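PDB 3DFF: teicoplanin pseudoaglycone deacetylases Orf2, which probably removes, in a zinc-dependent reaction, an acetyl group from a sugar of the teicoplanin pseudoaglycone during biosynthesis of this lipoglycopeptide antibiotic. Local coordinates for residues S14-D19 with P162-T167; A20-G25 with Q224-Y229; L39-F44 with A89-R94; T150-C155 with K178-R183; A156-H161 with L184-P189. One frame throughout, in Å; residues are numbered along the deposited sequence.

Interaction 1: S14-D19 with P162-T167. With ZN (zinc ion), chain B.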
# COMPACT_ATOMS: atom_id res chain seq x y z
N SER A 14 2.45 -4.17 1.45
CA SER A 14 2.11 -2.77 1.23
C SER A 14 2.93 -2.19 0.07
O SER A 14 4.13 -2.39 0.02
CB SER A 14 2.41 -1.99 2.50
OG SER A 14 1.92 -0.66 2.41
N PRO A 15 2.29 -1.45 -0.85
CA PRO A 15 3.09 -0.79 -1.90
C PRO A 15 4.05 0.22 -1.29
O PRO A 15 5.26 0.14 -1.56
CB PRO A 15 2.04 -0.09 -2.80
CG PRO A 15 0.74 -0.59 -2.37
CD PRO A 15 0.85 -1.17 -0.98
N HIS A 16 3.53 1.15 -0.48
CA HIS A 16 4.33 2.23 0.07
C HIS A 16 4.30 2.21 1.58
O HIS A 16 3.51 1.49 2.19
CB HIS A 16 3.79 3.60 -0.36
CG HIS A 16 3.76 3.78 -1.84
ND1 HIS A 16 2.59 4.02 -2.53
CD2 HIS A 16 4.76 3.79 -2.76
CE1 HIS A 16 2.88 4.17 -3.82
NE2 HIS A 16 4.18 4.01 -3.98
N LEU A 17 5.17 3.02 2.17
CA LEU A 17 5.27 3.14 3.62
C LEU A 17 4.13 4.01 4.16
O LEU A 17 4.28 5.22 4.38
CB LEU A 17 6.66 3.70 3.99
CG LEU A 17 7.85 2.83 3.56
CD1 LEU A 17 9.12 3.62 3.47
CD2 LEU A 17 8.04 1.65 4.55
N ASP A 18 2.98 3.36 4.35
CA ASP A 18 1.74 3.94 4.90
C ASP A 18 0.50 3.17 4.47
O ASP A 18 -0.50 3.18 5.18
CB ASP A 18 1.56 5.43 4.57
CG ASP A 18 1.57 5.73 3.05
OD1 ASP A 18 1.62 4.81 2.20
OD2 ASP A 18 1.56 6.93 2.71
N ASP A 19 0.53 2.50 3.32
CA ASP A 19 -0.71 2.02 2.71
C ASP A 19 -1.39 0.95 3.55
O ASP A 19 -2.61 0.97 3.72
CB ASP A 19 -0.48 1.49 1.29
CG ASP A 19 -0.17 2.59 0.30
OD1 ASP A 19 -0.97 3.54 0.15
OD2 ASP A 19 0.89 2.52 -0.35
N PRO A 162 0.61 3.46 -10.13
CA PRO A 162 1.40 2.40 -10.78
C PRO A 162 2.09 1.45 -9.78
O PRO A 162 2.22 0.23 -10.05
CB PRO A 162 2.45 3.17 -11.57
CG PRO A 162 1.87 4.54 -11.78
CD PRO A 162 0.91 4.81 -10.67
N ASP A 163 2.56 1.99 -8.67
CA ASP A 163 3.24 1.19 -7.66
C ASP A 163 2.25 0.26 -6.97
O ASP A 163 2.61 -0.85 -6.55
CB ASP A 163 3.90 2.08 -6.60
CG ASP A 163 5.13 2.84 -7.14
OD1 ASP A 163 5.66 2.46 -8.20
OD2 ASP A 163 5.58 3.79 -6.46
N HIS A 164 1.01 0.72 -6.81
CA HIS A 164 -0.04 -0.12 -6.22
C HIS A 164 -0.41 -1.25 -7.16
O HIS A 164 -0.59 -2.39 -6.72
CB HIS A 164 -1.28 0.71 -5.89
CG HIS A 164 -1.12 1.55 -4.66
ND1 HIS A 164 -2.11 1.68 -3.70
CD2 HIS A 164 -0.08 2.30 -4.22
CE1 HIS A 164 -1.68 2.46 -2.73
NE2 HIS A 164 -0.45 2.86 -3.02
N GLU A 165 -0.54 -0.93 -8.45
CA GLU A 165 -0.83 -1.96 -9.45
C GLU A 165 0.31 -2.98 -9.56
O GLU A 165 0.04 -4.18 -9.64
CB GLU A 165 -1.14 -1.34 -10.81
CG GLU A 165 -2.40 -0.50 -10.74
CD GLU A 165 -2.89 -0.00 -12.08
OE1 GLU A 165 -2.13 -0.03 -13.07
OE2 GLU A 165 -4.06 0.43 -12.14
N ALA A 166 1.55 -2.52 -9.56
CA ALA A 166 2.70 -3.45 -9.61
C ALA A 166 2.72 -4.38 -8.40
O ALA A 166 2.97 -5.59 -8.54
CB ALA A 166 4.00 -2.68 -9.69
N THR A 167 2.45 -3.84 -7.21
CA THR A 167 2.46 -4.62 -5.98
C THR A 167 1.36 -5.68 -6.05
O THR A 167 1.60 -6.87 -5.75
CB THR A 167 2.23 -3.70 -4.77
OG1 THR A 167 3.34 -2.79 -4.68
CG2 THR A 167 2.12 -4.51 -3.49
ZN ZN B . 0.67 4.13 -1.72
O HOH W 1 1.26 5.51 -0.23
O HOH W 2 -0.01 5.66 -2.82

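Interaction 2: A20-G25 with Q224-Y229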
# COMPACT_ATOMS: atom_id res chain seq x y z
N ALA A 20 -0.61 0.01 4.07
CA ALA A 20 -1.17 -1.10 4.85
C ALA A 20 -1.83 -0.58 6.11
O ALA A 20 -2.91 -1.08 6.52
CB ALA A 20 -0.06 -2.12 5.22
N VAL A 21 -1.19 0.39 6.76
CA VAL A 21 -1.77 0.94 8.00
C VAL A 21 -3.04 1.73 7.68
O VAL A 21 -4.08 1.53 8.30
CB VAL A 21 -0.74 1.74 8.81
CG1 VAL A 21 -1.41 2.43 9.99
CG2 VAL A 21 0.38 0.80 9.28
N LEU A 22 -2.97 2.61 6.69
CA LEU A 22 -4.15 3.38 6.29
C LEU A 22 -5.32 2.49 5.91
O LEU A 22 -6.49 2.79 6.24
CB LEU A 22 -3.82 4.23 5.06
CG LEU A 22 -3.03 5.50 5.34
CD1 LEU A 22 -2.44 6.01 4.03
CD2 LEU A 22 -3.91 6.57 6.00
N SER A 23 -5.03 1.41 5.20
CA SER A 23 -6.08 0.59 4.60
C SER A 23 -6.53 -0.57 5.47
O SER A 23 -7.68 -1.01 5.37
CB SER A 23 -5.65 0.05 3.23
OG SER A 23 -5.29 1.11 2.36
N PHE A 24 -5.62 -1.07 6.31
CA PHE A 24 -5.82 -2.38 6.94
C PHE A 24 -5.26 -2.40 8.37
O PHE A 24 -5.13 -3.48 8.96
CB PHE A 24 -5.17 -3.46 6.05
CG PHE A 24 -5.57 -4.89 6.39
CD1 PHE A 24 -6.91 -5.28 6.43
CD2 PHE A 24 -4.59 -5.84 6.63
CE1 PHE A 24 -7.26 -6.61 6.74
CE2 PHE A 24 -4.92 -7.17 6.94
CZ PHE A 24 -6.26 -7.55 6.99
N GLY A 25 -4.98 -1.23 8.93
CA GLY A 25 -4.36 -1.14 10.25
C GLY A 25 -5.22 -1.79 11.32
O GLY A 25 -4.70 -2.43 12.22
N GLN A 224 -4.17 6.11 15.70
CA GLN A 224 -2.93 6.53 16.36
C GLN A 224 -1.72 6.10 15.51
O GLN A 224 -0.76 6.84 15.38
CB GLN A 224 -2.81 5.92 17.76
CG GLN A 224 -3.72 6.57 18.79
CD GLN A 224 -3.96 5.71 20.02
OE1 GLN A 224 -3.27 4.72 20.25
NE2 GLN A 224 -4.95 6.10 20.81
N ALA A 225 -1.80 4.90 14.93
CA ALA A 225 -0.71 4.39 14.08
C ALA A 225 -0.55 5.24 12.82
O ALA A 225 0.56 5.62 12.45
CB ALA A 225 -0.93 2.93 13.73
N VAL A 226 -1.67 5.56 12.16
CA VAL A 226 -1.64 6.47 11.02
C VAL A 226 -0.89 7.76 11.39
O VAL A 226 -0.07 8.26 10.61
CB VAL A 226 -3.06 6.77 10.50
CG1 VAL A 226 -3.05 7.89 9.46
CG2 VAL A 226 -3.70 5.52 9.93
N GLU A 227 -1.11 8.28 12.60
CA GLU A 227 -0.46 9.52 12.99
C GLU A 227 1.06 9.45 13.06
O GLU A 227 1.72 10.48 13.09
CB GLU A 227 -1.03 10.01 14.33
CG GLU A 227 -2.48 10.42 14.19
CD GLU A 227 -3.07 10.94 15.47
OE1 GLU A 227 -2.93 10.27 16.52
OE2 GLU A 227 -3.69 12.02 15.43
N ARG A 228 1.61 8.23 13.10
CA ARG A 228 3.06 8.06 13.15
C ARG A 228 3.66 8.45 11.81
O ARG A 228 4.84 8.81 11.75
CB ARG A 228 3.45 6.63 13.51
CG ARG A 228 3.72 6.41 14.99
CD ARG A 228 2.47 6.55 15.81
NE ARG A 228 2.72 6.30 17.23
CZ ARG A 228 1.92 6.74 18.20
NH1 ARG A 228 0.82 7.42 17.90
NH2 ARG A 228 2.22 6.49 19.48
N TYR A 229 2.85 8.40 10.75
CA TYR A 229 3.34 8.81 9.42
C TYR A 229 3.29 10.32 9.28
O TYR A 229 2.52 10.86 8.47
CB TYR A 229 2.57 8.12 8.29
CG TYR A 229 2.73 6.62 8.28
CD1 TYR A 229 3.90 6.01 7.79
CD2 TYR A 229 1.69 5.80 8.73
CE1 TYR A 229 4.02 4.62 7.75
CE2 TYR A 229 1.82 4.42 8.72
CZ TYR A 229 2.99 3.82 8.23
OH TYR A 229 3.07 2.46 8.23
O HOH W 3 1.66 0.98 6.20

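Interaction 3: L39-F44 with A89-R94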
# COMPACT_ATOMS: atom_id res chain seq x y z
N LEU A 39 3.32 -10.00 9.70
CA LEU A 39 4.45 -9.32 9.06
C LEU A 39 3.94 -8.42 7.95
O LEU A 39 3.23 -8.89 7.07
CB LEU A 39 5.44 -10.33 8.49
CG LEU A 39 6.71 -9.78 7.80
CD1 LEU A 39 7.56 -8.96 8.75
CD2 LEU A 39 7.50 -10.93 7.20
N VAL A 40 4.36 -7.16 8.00
CA VAL A 40 3.96 -6.18 6.97
C VAL A 40 5.20 -5.85 6.16
O VAL A 40 6.12 -5.18 6.66
CB VAL A 40 3.36 -4.94 7.61
CG1 VAL A 40 2.99 -3.90 6.54
CG2 VAL A 40 2.11 -5.33 8.45
N TYR A 41 5.22 -6.36 4.94
CA TYR A 41 6.33 -6.15 4.00
C TYR A 41 5.96 -5.02 3.07
O TYR A 41 4.92 -5.08 2.42
CB TYR A 41 6.55 -7.44 3.19
CG TYR A 41 7.40 -7.30 1.94
CD1 TYR A 41 8.74 -6.88 2.02
CD2 TYR A 41 6.88 -7.59 0.68
CE1 TYR A 41 9.52 -6.75 0.88
CE2 TYR A 41 7.65 -7.46 -0.48
CZ TYR A 41 8.98 -7.04 -0.38
OH TYR A 41 9.75 -6.92 -1.51
N THR A 42 6.81 -3.99 3.01
CA THR A 42 6.57 -2.89 2.08
C THR A 42 7.52 -3.04 0.89
O THR A 42 8.73 -3.08 1.05
CB THR A 42 6.77 -1.54 2.75
OG1 THR A 42 5.86 -1.42 3.86
CG2 THR A 42 6.51 -0.39 1.75
N VAL A 43 6.93 -3.11 -0.30
CA VAL A 43 7.64 -3.30 -1.57
C VAL A 43 8.52 -2.09 -1.92
O VAL A 43 9.73 -2.24 -2.13
CB VAL A 43 6.64 -3.57 -2.72
CG1 VAL A 43 7.35 -3.76 -4.08
CG2 VAL A 43 5.80 -4.80 -2.38
N PHE A 44 7.92 -0.90 -1.99
CA PHE A 44 8.63 0.28 -2.49
C PHE A 44 9.25 1.08 -1.36
O PHE A 44 9.00 2.27 -1.19
CB PHE A 44 7.72 1.09 -3.43
CG PHE A 44 7.40 0.35 -4.69
CD1 PHE A 44 8.33 0.29 -5.73
CD2 PHE A 44 6.19 -0.35 -4.82
CE1 PHE A 44 8.06 -0.44 -6.92
CE2 PHE A 44 5.92 -1.08 -6.00
CZ PHE A 44 6.87 -1.14 -7.05
N ALA A 89 5.19 -6.80 13.11
CA ALA A 89 6.54 -6.80 12.50
C ALA A 89 6.56 -6.11 11.14
O ALA A 89 5.55 -6.08 10.43
CB ALA A 89 7.05 -8.24 12.35
N HIS A 90 7.74 -5.60 10.76
CA HIS A 90 7.92 -4.90 9.48
C HIS A 90 9.05 -5.54 8.70
O HIS A 90 9.95 -6.16 9.29
CB HIS A 90 8.29 -3.44 9.73
CG HIS A 90 9.56 -3.26 10.52
ND1 HIS A 90 10.79 -3.07 9.92
CD2 HIS A 90 9.78 -3.28 11.85
CE1 HIS A 90 11.72 -2.96 10.86
NE2 HIS A 90 11.14 -3.09 12.04
N ARG A 91 9.01 -5.36 7.38
CA ARG A 91 10.09 -5.77 6.47
C ARG A 91 10.12 -4.77 5.32
O ARG A 91 9.13 -4.60 4.61
CB ARG A 91 9.87 -7.19 5.96
CG ARG A 91 10.98 -7.70 5.02
CD ARG A 91 10.89 -9.20 4.87
NE ARG A 91 11.89 -9.74 3.96
CZ ARG A 91 12.50 -10.91 4.14
NH1 ARG A 91 12.24 -11.65 5.22
NH2 ARG A 91 13.38 -11.35 3.26
N HIS A 92 11.27 -4.12 5.13
CA HIS A 92 11.38 -3.06 4.14
C HIS A 92 12.08 -3.52 2.87
O HIS A 92 13.28 -3.86 2.89
CB HIS A 92 12.07 -1.85 4.76
CG HIS A 92 11.26 -1.16 5.81
ND1 HIS A 92 11.81 -0.39 6.80
CD2 HIS A 92 9.92 -1.15 6.03
CE1 HIS A 92 10.85 0.10 7.57
NE2 HIS A 92 9.69 -0.37 7.13
N GLY A 93 11.34 -3.54 1.76
CA GLY A 93 11.82 -4.04 0.48
C GLY A 93 12.81 -3.11 -0.21
O GLY A 93 13.10 -2.01 0.29
N ARG A 94 13.30 -3.57 -1.37
CA ARG A 94 14.42 -2.96 -2.08
C ARG A 94 13.99 -2.06 -3.24
O ARG A 94 14.83 -1.42 -3.86
CB ARG A 94 15.32 -4.07 -2.66
CG ARG A 94 14.71 -4.83 -3.81
CD ARG A 94 15.70 -5.87 -4.34
NE ARG A 94 15.04 -6.92 -5.10
CZ ARG A 94 15.00 -7.01 -6.43
NH1 ARG A 94 15.58 -6.09 -7.21
NH2 ARG A 94 14.37 -8.04 -6.97
O HOH W 4 12.35 -6.47 -1.59

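Interaction 4: T150-C155 with K178-R183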
# COMPACT_ATOMS: atom_id res chain seq x y z
N THR A 150 -0.11 -18.17 6.00
CA THR A 150 -1.36 -18.86 5.73
C THR A 150 -2.33 -17.97 4.97
O THR A 150 -3.26 -18.47 4.33
CB THR A 150 -2.05 -19.35 7.02
OG1 THR A 150 -2.12 -18.28 7.96
CG2 THR A 150 -1.27 -20.51 7.63
N LEU A 151 -2.08 -16.66 5.02
CA LEU A 151 -2.90 -15.66 4.34
C LEU A 151 -2.02 -14.49 3.91
O LEU A 151 -1.19 -14.03 4.69
CB LEU A 151 -3.99 -15.11 5.27
CG LEU A 151 -4.96 -14.05 4.67
CD1 LEU A 151 -5.68 -14.60 3.47
CD2 LEU A 151 -5.96 -13.53 5.69
N VAL A 152 -2.22 -14.03 2.69
CA VAL A 152 -1.57 -12.80 2.23
C VAL A 152 -2.65 -11.76 1.93
O VAL A 152 -3.66 -12.08 1.29
CB VAL A 152 -0.74 -13.03 0.95
CG1 VAL A 152 -0.18 -11.70 0.40
CG2 VAL A 152 0.41 -14.00 1.21
N VAL A 153 -2.44 -10.52 2.38
CA VAL A 153 -3.34 -9.41 2.02
C VAL A 153 -2.51 -8.30 1.39
O VAL A 153 -1.46 -7.95 1.91
CB VAL A 153 -4.13 -8.85 3.22
CG1 VAL A 153 -5.25 -7.93 2.73
CG2 VAL A 153 -4.76 -10.01 4.06
N THR A 154 -3.02 -7.76 0.30
CA THR A 154 -2.33 -6.66 -0.38
C THR A 154 -3.38 -5.68 -0.91
O THR A 154 -4.56 -5.81 -0.58
CB THR A 154 -1.41 -7.16 -1.51
OG1 THR A 154 -0.57 -6.06 -1.91
CG2 THR A 154 -2.20 -7.68 -2.70
N CYS A 155 -2.96 -4.70 -1.71
CA CYS A 155 -3.88 -3.63 -2.10
C CYS A 155 -4.68 -3.98 -3.34
O CYS A 155 -4.21 -4.67 -4.24
CB CYS A 155 -3.11 -2.34 -2.34
SG CYS A 155 -1.83 -2.49 -3.64
N LYS A 178 2.60 -20.09 -5.62
CA LYS A 178 2.83 -20.72 -4.31
C LYS A 178 1.59 -21.35 -3.67
O LYS A 178 1.69 -21.98 -2.61
CB LYS A 178 3.48 -19.74 -3.33
CG LYS A 178 4.87 -19.26 -3.73
CD LYS A 178 5.92 -20.34 -3.53
CE LYS A 178 7.27 -19.91 -4.08
NZ LYS A 178 8.28 -21.00 -3.90
N ASN A 179 0.42 -21.16 -4.29
CA ASN A 179 -0.85 -21.68 -3.77
C ASN A 179 -1.15 -21.19 -2.35
O ASN A 179 -1.45 -21.99 -1.45
CB ASN A 179 -0.87 -23.22 -3.85
CG ASN A 179 -2.26 -23.78 -4.10
OD1 ASN A 179 -3.24 -23.03 -4.20
ND2 ASN A 179 -2.35 -25.11 -4.19
N VAL A 180 -1.06 -19.88 -2.15
CA VAL A 180 -1.36 -19.23 -0.87
C VAL A 180 -2.61 -18.35 -1.04
O VAL A 180 -2.70 -17.61 -2.04
CB VAL A 180 -0.16 -18.36 -0.38
CG1 VAL A 180 -0.50 -17.62 0.89
CG2 VAL A 180 1.10 -19.21 -0.15
N PRO A 181 -3.58 -18.42 -0.09
CA PRO A 181 -4.78 -17.59 -0.20
C PRO A 181 -4.40 -16.13 -0.14
O PRO A 181 -3.53 -15.77 0.64
CB PRO A 181 -5.55 -17.89 1.09
CG PRO A 181 -4.97 -19.12 1.64
CD PRO A 181 -3.59 -19.28 1.11
N VAL A 182 -5.11 -15.32 -0.91
CA VAL A 182 -4.82 -13.89 -0.96
C VAL A 182 -6.12 -13.07 -0.95
O VAL A 182 -7.13 -13.50 -1.50
CB VAL A 182 -3.94 -13.54 -2.19
CG1 VAL A 182 -4.66 -13.79 -3.50
CG2 VAL A 182 -3.40 -12.11 -2.10
N ARG A 183 -6.07 -11.91 -0.30
CA ARG A 183 -7.19 -10.97 -0.27
C ARG A 183 -6.64 -9.61 -0.64
O ARG A 183 -5.43 -9.38 -0.49
CB ARG A 183 -7.84 -10.90 1.11
CG ARG A 183 -8.41 -12.22 1.64
CD ARG A 183 -9.05 -12.02 3.00
NE ARG A 183 -10.26 -11.21 2.96
CZ ARG A 183 -11.47 -11.68 2.65
NH1 ARG A 183 -11.64 -12.96 2.34
NH2 ARG A 183 -12.51 -10.86 2.62

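Interaction 5: A156-H161 with L184-P189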
# COMPACT_ATOMS: atom_id res chain seq x y z
N ALA A 156 -5.92 -3.46 -3.40
CA ALA A 156 -6.70 -3.55 -4.63
C ALA A 156 -6.20 -2.63 -5.75
O ALA A 156 -6.55 -2.84 -6.91
CB ALA A 156 -8.18 -3.22 -4.32
N ALA A 157 -5.39 -1.63 -5.40
CA ALA A 157 -4.92 -0.60 -6.33
C ALA A 157 -6.07 0.26 -6.86
O ALA A 157 -6.02 0.76 -7.98
CB ALA A 157 -4.05 -1.18 -7.49
N ILE A 158 -7.09 0.45 -6.03
CA ILE A 158 -8.06 1.52 -6.29
C ILE A 158 -7.28 2.84 -6.32
O ILE A 158 -6.42 3.09 -5.47
CB ILE A 158 -9.15 1.52 -5.22
CG1 ILE A 158 -10.01 0.25 -5.36
CG2 ILE A 158 -10.04 2.79 -5.29
CD1 ILE A 158 -10.79 -0.11 -4.10
N GLY A 159 -7.56 3.67 -7.34
CA GLY A 159 -6.80 4.90 -7.53
C GLY A 159 -5.71 4.78 -8.59
O GLY A 159 -5.15 5.80 -9.00
N GLU A 160 -5.40 3.54 -8.97
CA GLU A 160 -4.53 3.22 -10.13
C GLU A 160 -3.09 3.74 -10.01
O GLU A 160 -2.44 3.99 -11.04
CB GLU A 160 -5.19 3.67 -11.45
CG GLU A 160 -6.55 3.02 -11.75
CD GLU A 160 -7.22 3.53 -13.03
OE1 GLU A 160 -8.47 3.53 -13.08
OE2 GLU A 160 -6.51 3.91 -13.98
N HIS A 161 -2.57 3.88 -8.79
CA HIS A 161 -1.16 4.29 -8.64
C HIS A 161 -0.31 3.15 -9.22
O HIS A 161 -0.50 1.97 -8.84
CB HIS A 161 -0.77 4.55 -7.19
CG HIS A 161 0.62 5.08 -7.04
ND1 HIS A 161 0.88 6.35 -6.56
CD2 HIS A 161 1.83 4.53 -7.32
CE1 HIS A 161 2.19 6.55 -6.55
NE2 HIS A 161 2.79 5.46 -7.01
N LEU A 184 -7.51 -8.73 -1.14
CA LEU A 184 -7.11 -7.35 -1.40
C LEU A 184 -7.88 -6.43 -0.47
O LEU A 184 -9.07 -6.63 -0.28
CB LEU A 184 -7.42 -6.96 -2.84
CG LEU A 184 -6.93 -7.91 -3.93
CD1 LEU A 184 -7.24 -7.36 -5.30
CD2 LEU A 184 -5.43 -8.20 -3.78
N TRP A 185 -7.21 -5.41 0.05
CA TRP A 185 -7.93 -4.42 0.85
C TRP A 185 -8.36 -3.26 -0.02
O TRP A 185 -7.81 -3.02 -1.10
CB TRP A 185 -7.08 -3.91 2.03
CG TRP A 185 -5.80 -3.23 1.65
CD1 TRP A 185 -5.66 -2.09 0.88
CD2 TRP A 185 -4.48 -3.62 2.03
NE1 TRP A 185 -4.31 -1.77 0.76
CE2 TRP A 185 -3.58 -2.69 1.45
CE3 TRP A 185 -3.97 -4.67 2.80
CZ2 TRP A 185 -2.18 -2.79 1.64
CZ3 TRP A 185 -2.57 -4.77 2.96
CH2 TRP A 185 -1.71 -3.83 2.40
N GLU A 186 -9.34 -2.51 0.47
CA GLU A 186 -9.79 -1.32 -0.22
C GLU A 186 -8.79 -0.20 0.07
O GLU A 186 -8.61 0.18 1.23
CB GLU A 186 -11.19 -0.96 0.30
CG GLU A 186 -11.81 0.18 -0.43
CD GLU A 186 -13.16 0.58 0.15
OE1 GLU A 186 -13.32 0.57 1.39
OE2 GLU A 186 -14.06 0.90 -0.65
N ASP A 187 -8.12 0.31 -0.98
CA ASP A 187 -7.07 1.33 -0.76
C ASP A 187 -7.69 2.57 -0.13
O ASP A 187 -8.61 3.14 -0.70
CB ASP A 187 -6.37 1.74 -2.06
CG ASP A 187 -5.87 0.57 -2.87
OD1 ASP A 187 -4.64 0.52 -3.11
OD2 ASP A 187 -6.69 -0.29 -3.29
N LEU A 188 -7.18 2.95 1.04
CA LEU A 188 -7.59 4.21 1.68
C LEU A 188 -6.43 5.20 1.77
O LEU A 188 -5.28 4.80 1.97
CB LEU A 188 -8.15 3.94 3.09
CG LEU A 188 -9.35 3.00 3.14
CD1 LEU A 188 -9.72 2.71 4.57
CD2 LEU A 188 -10.55 3.63 2.43
N PRO A 189 -6.72 6.50 1.65
CA PRO A 189 -8.07 7.08 1.49
C PRO A 189 -8.60 7.11 0.06
O PRO A 189 -9.69 7.62 -0.17
CB PRO A 189 -7.88 8.50 2.01
CG PRO A 189 -6.48 8.84 1.57
CD PRO A 189 -5.69 7.55 1.72

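Interaction 1: S14-D19 with P162-T167
With chi1 at -59° in H16 and -76° in H164, both imidazoles leave CB anti to their own carbonyl carbon, and the two rings converge on one zinc ion. This is the metal site of the PIG-L deacetylase fold, built from the loop after strand 9-14 and the first turn of helix 162-178. H16 ND1, H164 NE2 and both carboxylate oxygens of D19 bind the metal, D19 OD2 at 2.1 Å and OD1 at a looser 2.6 Å, and two waters complete the shell. Histidine suits the place because its second nitrogen can be held from behind: H16 NE2 donates to D163 OD2 at 2.9 Å, nearly straight at 170° and in the ring plane, and it meets the anti lone pair of D163 OD2, while H164 ND1 hydrogen-bonds to D187. P15 lays CG over the centre of the H164 ring, a CH-pi contact 3.6 Å from the centroid. One zinc-bound water donates to D18 OD1, 2.6 Å away.

Interaction 2: A20-G25 with Q224-Y229
V21 makes the largest single contribution to this contact, pushing its two methyls from helix 19-33 into a corner formed by the end of helix 216-226 and the turn that follows. With CG1 anti to the backbone N (chi1 173°), that branch meets A225 CB and V226 CG2, each at 3.8 Å, while CG2 is turned to the phenol of Y229. There V21 CG2 lies in the ring plane, at the edge, 3.3 Å from Y229 OH. V226 is the second main contributor: its CG2 faces V21, and its CG1 meets L22 CD2 at 3.8 Å, the two side chains crossing at about a right angle. Beta-branched valines give each helix short, stiff bumps that fit close to the backbone, and alanine at 225 keeps the surface low where V21 CG1 arrives. Y229 closes the type I turn from V226, and its hydroxyl hydrogen-bonds to D79 of helix 71-85. A water donates to Y229 OH at 2.9 Å and accepts from V21 N. The contact is therefore apolar in its middle, with no direct polar bond between the two segments, and the one buried hydroxyl at its margin is satisfied by a carboxylate and a water.

Interaction 3: L39-F44 with A89-R94
L39-T42 and A89-H92 run as parallel neighbours, their axes 4.6 Å apart and 20° from aligned, at the end of the mixed sheet of this alpha/beta fold where 89-92 is outermost. Three backbone bonds join the strands, V40 N to A89 O, R91 N to V40 O and T42 N to R91 O, and a fourth, G93 N to T42 O at 2.7 Å, carries the pairing one residue beyond. On the face of L39, Y41, A89 and R91, L39 CD1 touches A89 CB at 3.7 Å and reaches R91 CB. Y41, its CG anti to the backbone N (chi1 165°), swings its ring alongside 89-92, where CD1 lies 3.8 Å from R91 CG and CE1 passes 3.6 Å from G93 CA. Glycine suits this corner, since the T42 and V43 carbonyls and Y41 OH fill the space where a beta carbon would lie. A water joins Y41 OH, 2.6 Å away, to R94 N. On the opposite face H92 NE2 hydrogen-bonds to D79, and H90 has been seen to bind zinc, though not here. Main-chain bonds thus hold the strands, while the R91 aliphatic chain packs on the sheet face against L39 and Y41 and its guanidinium pairs with E146.

Interaction 4: T150-C155 with K178-R183
V152 sits as a bump between V180 and V182, two valines of the neighbouring segment 178-183. Its CG2 meets V180 CG1 at 3.7 Å, the side chains crossing at about a right angle, and its CG1 lies 4.1 Å from V182 CG2. V182 turns CG1 between its N and carbonyl carbon (chi1 66°), which sends CG2 back over V152 O at 3.4 Å. Short branched side chains suit this closely packed face. P181 presses its ring against the T150 carbonyl, just ahead of the strand, with CG 3.3 Å from T150 O; proline has no N-H to offer T150 O, and the ladder begins with its carbonyl, which accepts from V152 N. Next to it, on the face that carries V153 and R183, L151 CD1 lodges between P181 CB and R183 CG, 4.1 Å from each. R183 bends at chi3 and takes its guanidinium to T264. V153 CG1 rests on R183 O at 3.5 Å. Between the two faces the parallel ladder continues with R183 N to V152 O and T154 N to R183 O. The two strands are the ends of a beta-alpha-beta crossover whose connecting helix, 162-178, covers V152 and V182 through T175. Strand 9-14 flanks 151-155 on its other side, and strand 263-269 runs antiparallel to 182-185.

Interaction 5: A156-H161 with L184-P189
D187 directs its carboxylate into the bend of A156-I158, CG anti to its own carbonyl carbon (chi1 -51°); this rotamer carries OD2 to the N atoms of A157 and I158. I158 N donates to D187 OD2 at 2.9 Å, a weak bond with an angle of 143°, and A157 N is 2.8 Å from the same oxygen. I158 crosses D187 obliquely, its CB 3.6 Å from OD2, and sends CD1 on to the aliphatic CG of E186 at 3.8 Å. In this alpha/beta fold the meeting point lies just beyond the C-terminal ends of the parallel strands 151-155 and 182-185, beside the zinc site, where D187 is a second-shell residue behind H164. A short, forked acid suits this position, one oxygen serving the loop and the other a metal-binding histidine. A type II turn from A157 to E160 shapes the loop. A156 N extends the strand pairing to W185 O at 3.0 Å, and A156 CB packs 4.1 Å from L184 CB.

In the fold
From the N terminus, strand 9-14 leads into S14-D19, and interaction 1 closes a loop when the chain returns at helix 162-178. Helix 19-33 opens interaction 2, closed only at 224-229; the two cross. Interaction 3, nested inside both, adds strand 89-92 to the edge of the sheet, next to 37-42. Interaction 4 pairs strands 151-155 and 182-185 around helix 162-178, and interaction 5 joins the loop after strand 151-155 to the end of 182-185 and the loop beyond; these two cross each other and interaction 1, and both nest within interaction 2. The H164-D187 bond ties interaction 5 to the metal site of interaction 1, while T154 and W185 continue the ladder from interaction 4 into interaction 5.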